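PDB 4NLB: ribosomal RNA processing protein 6 from Trypanosoma brucei brucei, which probably acts as a 3'-5' exoribonuclease of the exosome component 10/RRP6 family, this construct being its catalytic core. Local coordinates for residues 95-100 against 156-161. Residues are numbered along the deposited sequence; the frame is centred on the assembly and turned at random.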
ATOM      1  N   VAL A  95       6.671 -12.442  -1.572  1.00 22.44           N
ATOM      2  CA  VAL A  95       5.486 -11.672  -1.888  1.00 21.29           C
ATOM      3  C   VAL A  95       5.791 -10.196  -2.048  1.00 27.32           C
ATOM      4  O   VAL A  95       6.592  -9.635  -1.313  1.00 25.68           O
ATOM      5  CB  VAL A  95       4.338 -11.921  -0.857  1.00 23.69           C
ATOM      6  CG1 VAL A  95       3.002 -11.362  -1.355  1.00 22.82           C
ATOM      7  CG2 VAL A  95       4.194 -13.406  -0.515  1.00 23.63           C
ATOM      8  N   ASP A  96       5.126  -9.574  -3.024  1.00 27.12           N
ATOM      9  CA  ASP A  96       5.162  -8.143  -3.280  1.00 27.12           C
ATOM     10  C   ASP A  96       3.798  -7.687  -3.748  1.00 27.19           C
ATOM     11  O   ASP A  96       3.001  -8.492  -4.240  1.00 25.10           O
ATOM     12  CB  ASP A  96       6.255  -7.722  -4.274  1.00 29.85           C
ATOM     13  CG  ASP A  96       6.636  -6.262  -4.084  1.00 43.71           C
ATOM     14  OD1 ASP A  96       6.570  -5.775  -2.929  1.00 44.42           O
ATOM     15  OD2 ASP A  96       6.948  -5.593  -5.094  1.00 52.91           O
ATOM     16  N   LEU A  97       3.535  -6.395  -3.578  1.00 22.58           N
ATOM     17  CA  LEU A  97       2.280  -5.744  -3.906  1.00 22.18           C
ATOM     18  C   LEU A  97       2.555  -4.490  -4.693  1.00 25.22           C
ATOM     19  O   LEU A  97       3.516  -3.791  -4.409  1.00 24.99           O
ATOM     20  CB  LEU A  97       1.546  -5.367  -2.597  1.00 22.37           C
ATOM     21  CG  LEU A  97       0.457  -6.297  -2.037  1.00 27.47           C
ATOM     22  CD1 LEU A  97       0.958  -7.665  -1.749  1.00 28.20           C
ATOM     23  CD2 LEU A  97      -0.129  -5.723  -0.766  1.00 30.23           C
ATOM     24  N   GLU A  98       1.703  -4.202  -5.669  1.00 23.15           N
ATOM     25  CA  GLU A  98       1.712  -2.971  -6.456  1.00 23.33           C
ATOM     26  C   GLU A  98       0.426  -2.222  -6.082  1.00 26.18           C
ATOM     27  O   GLU A  98      -0.616  -2.847  -5.856  1.00 24.52           O
ATOM     28  CB  GLU A  98       1.851  -3.240  -7.967  1.00 25.25           C
ATOM     29  CG  GLU A  98       3.253  -3.694  -8.376  1.00 35.15           C
ATOM     30  CD  GLU A  98       4.433  -2.866  -7.898  1.00 45.90           C
ATOM     31  OE1 GLU A  98       4.304  -1.625  -7.833  1.00 41.60           O
ATOM     32  OE2 GLU A  98       5.495  -3.457  -7.598  1.00 51.14           O
ATOM     33  N   HIS A  99       0.523  -0.907  -5.914  1.00 23.86           N
ATOM     34  CA  HIS A  99      -0.580  -0.093  -5.391  1.00 23.70           C
ATOM     35  C   HIS A  99      -0.897   1.129  -6.251  1.00 28.66           C
ATOM     36  O   HIS A  99      -0.074   1.542  -7.074  1.00 27.47           O
ATOM     37  CB  HIS A  99      -0.150   0.338  -3.978  1.00 23.49           C
ATOM     38  CG  HIS A  99      -1.196   0.946  -3.087  1.00 26.19           C
ATOM     39  ND1 HIS A  99      -1.165   2.287  -2.764  1.00 27.06           N
ATOM     40  CD2 HIS A  99      -2.162   0.348  -2.346  1.00 26.64           C
ATOM     41  CE1 HIS A  99      -2.155   2.475  -1.906  1.00 25.99           C
ATOM     42  NE2 HIS A  99      -2.779   1.341  -1.626  1.00 26.13           N
ATOM     43  N   HIS A 100      -2.103   1.700  -6.064  1.00 26.32           N
ATOM     44  CA  HIS A 100      -2.522   2.945  -6.713  1.00 25.86           C
ATOM     45  C   HIS A 100      -3.014   3.888  -5.647  1.00 30.38           C
ATOM     46  O   HIS A 100      -3.808   3.482  -4.803  1.00 29.41           O
ATOM     47  CB  HIS A 100      -3.595   2.745  -7.796  1.00 26.09           C
ATOM     48  CG  HIS A 100      -4.021   4.045  -8.426  1.00 29.06           C
ATOM     49  ND1 HIS A 100      -3.209   4.708  -9.343  1.00 30.14           N
ATOM     50  CD2 HIS A 100      -5.119   4.801  -8.193  1.00 29.65           C
ATOM     51  CE1 HIS A 100      -3.855   5.821  -9.656  1.00 29.20           C
ATOM     52  NE2 HIS A 100      -4.999   5.926  -8.985  1.00 29.67           N
ATOM     53  N   ARG A 156      -0.299  -3.167   5.799  1.00 23.31           N
ATOM     54  CA  ARG A 156      -1.476  -2.306   5.922  1.00 22.71           C
ATOM     55  C   ARG A 156      -2.416  -2.445   4.719  1.00 22.54           C
ATOM     56  O   ARG A 156      -3.633  -2.504   4.896  1.00 19.81           O
ATOM     57  CB  ARG A 156      -1.039  -0.844   6.158  1.00 21.41           C
ATOM     58  CG  ARG A 156      -0.399  -0.653   7.523  1.00 30.98           C
ATOM     59  CD  ARG A 156       0.344   0.664   7.612  1.00 38.08           C
ATOM     60  NE  ARG A 156       1.234   0.703   8.777  1.00 46.62           N
ATOM     61  CZ  ARG A 156       1.111   1.556   9.791  1.00 67.93           C
ATOM     62  NH1 ARG A 156       0.137   2.464   9.795  1.00 61.11           N
ATOM     63  NH2 ARG A 156       1.962   1.513  10.805  1.00 53.05           N
ATOM     64  N   TRP A 157      -1.840  -2.541   3.511  1.00 19.58           N
ATOM     65  CA  TRP A 157      -2.562  -2.700   2.250  1.00 19.88           C
ATOM     66  C   TRP A 157      -3.351  -4.015   2.252  1.00 23.96           C
ATOM     67  O   TRP A 157      -4.526  -4.027   1.880  1.00 22.85           O
ATOM     68  CB  TRP A 157      -1.585  -2.660   1.068  1.00 19.56           C
ATOM     69  CG  TRP A 157      -0.846  -1.359   0.861  1.00 21.72           C
ATOM     70  CD1 TRP A 157      -1.095  -0.157   1.459  1.00 25.00           C
ATOM     71  CD2 TRP A 157       0.226  -1.131  -0.065  1.00 22.04           C
ATOM     72  NE1 TRP A 157      -0.240   0.802   0.967  1.00 25.33           N
ATOM     73  CE2 TRP A 157       0.598   0.225   0.047  1.00 26.77           C
ATOM     74  CE3 TRP A 157       0.928  -1.953  -0.971  1.00 23.54           C
ATOM     75  CZ2 TRP A 157       1.622   0.789  -0.733  1.00 26.60           C
ATOM     76  CZ3 TRP A 157       1.972  -1.407  -1.703  1.00 25.04           C
ATOM     77  CH2 TRP A 157       2.307  -0.052  -1.589  1.00 25.95           C
ATOM     78  N   LEU A 158      -2.722  -5.108   2.742  1.00 21.37           N
ATOM     79  CA  LEU A 158      -3.353  -6.429   2.817  1.00 21.27           C
ATOM     80  C   LEU A 158      -4.619  -6.399   3.687  1.00 23.72           C
ATOM     81  O   LEU A 158      -5.629  -7.004   3.328  1.00 22.49           O
ATOM     82  CB  LEU A 158      -2.357  -7.473   3.335  1.00 21.55           C
ATOM     83  CG  LEU A 158      -1.237  -7.920   2.368  1.00 25.30           C
ATOM     84  CD1 LEU A 158      -0.286  -8.916   3.054  1.00 24.06           C
ATOM     85  CD2 LEU A 158      -1.818  -8.475   1.069  1.00 27.31           C
ATOM     86  N   GLN A 159      -4.566  -5.642   4.795  1.00 19.16           N
ATOM     87  CA  GLN A 159      -5.657  -5.450   5.739  1.00 19.42           C
ATOM     88  C   GLN A 159      -6.732  -4.549   5.145  1.00 23.46           C
ATOM     89  O   GLN A 159      -7.887  -4.942   5.128  1.00 22.05           O
ATOM     90  CB  GLN A 159      -5.150  -4.838   7.044  1.00 20.62           C
ATOM     91  CG  GLN A 159      -4.131  -5.685   7.757  1.00 23.65           C
ATOM     92  CD  GLN A 159      -3.563  -4.977   8.962  1.00 27.32           C
ATOM     93  OE1 GLN A 159      -4.203  -4.113   9.585  1.00 13.93           O
ATOM     94  NE2 GLN A 159      -2.362  -5.358   9.337  1.00 20.10           N
ATOM     95  N   LYS A 160      -6.360  -3.349   4.672  1.00 21.81           N
ATOM     96  CA  LYS A 160      -7.295  -2.389   4.066  1.00 22.90           C
ATOM     97  C   LYS A 160      -8.119  -3.024   2.936  1.00 28.24           C
ATOM     98  O   LYS A 160      -9.348  -3.022   2.982  1.00 30.60           O
ATOM     99  CB  LYS A 160      -6.511  -1.172   3.550  1.00 25.57           C
ATOM    100  CG  LYS A 160      -7.295  -0.196   2.693  1.00 32.54           C
ATOM    101  CD  LYS A 160      -6.487   0.205   1.485  1.00 39.71           C
ATOM    102  CE  LYS A 160      -5.466   1.258   1.768  1.00 38.48           C
ATOM    103  NZ  LYS A 160      -4.338   1.219   0.807  1.00 32.61           N
ATOM    104  N   ASP A 161      -7.446  -3.640   1.975  1.00 23.69           N
ATOM    105  CA  ASP A 161      -8.093  -4.204   0.791  1.00 22.27           C
ATOM    106  C   ASP A 161      -8.662  -5.596   0.918  1.00 24.53           C
ATOM    107  O   ASP A 161      -9.625  -5.905   0.224  1.00 24.66           O
ATOM    108  CB  ASP A 161      -7.108  -4.171  -0.389  1.00 23.17           C
ATOM    109  CG  ASP A 161      -6.773  -2.756  -0.838  1.00 31.87           C
ATOM    110  OD1 ASP A 161      -7.712  -1.993  -1.161  1.00 33.64           O
ATOM    111  OD2 ASP A 161      -5.586  -2.395  -0.812  1.00 35.34           O
TER
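A chi1 of -168° sets the His99 imidazole beside its carbonyl carbon, and one of -64° puts the Trp157 indole beside its backbone N, so that the two rings lie one over the other between strand 92-100 and helix 152-162. The stack is face to face: the His99 ring and the five-membered ring of Trp157 have centroids 3.9 Å apart and planes only 4° from parallel. His99 CB extends the overlap as a CH-pi contact, standing 3.6 Å from the centroid of the six-membered ring of Trp157. Leu97 approaches the indole at its edge instead, its CB 3.8 Å from Trp157 CE3. The CD2 branch of the same leucine meets Leu158 CD2 at 3.7 Å, and Leu158 also rests on Phe148 of strand 145-148. These pairs seat the helix against the mixed sheet of the RNase H-like exonuclease domain. Asp96 and Glu98 of the strand, Asp154 of the helix and nearby Asp222 form an acidic cluster consistent with a DEDD-type active site, as in relatives.

At the edge of the imidazole, the bent chain of Lys160 brings NZ to 2.9 Å from His99 NE2. Carbon contacts and ring stacking therefore supply most of the interface, with a polar group at the imidazole edge, where the Lys160 ammonium and the Asp161 carboxylate, its OD2 4.7 Å from His99 NE2, would probably pull the ring's ionisation in opposite directions.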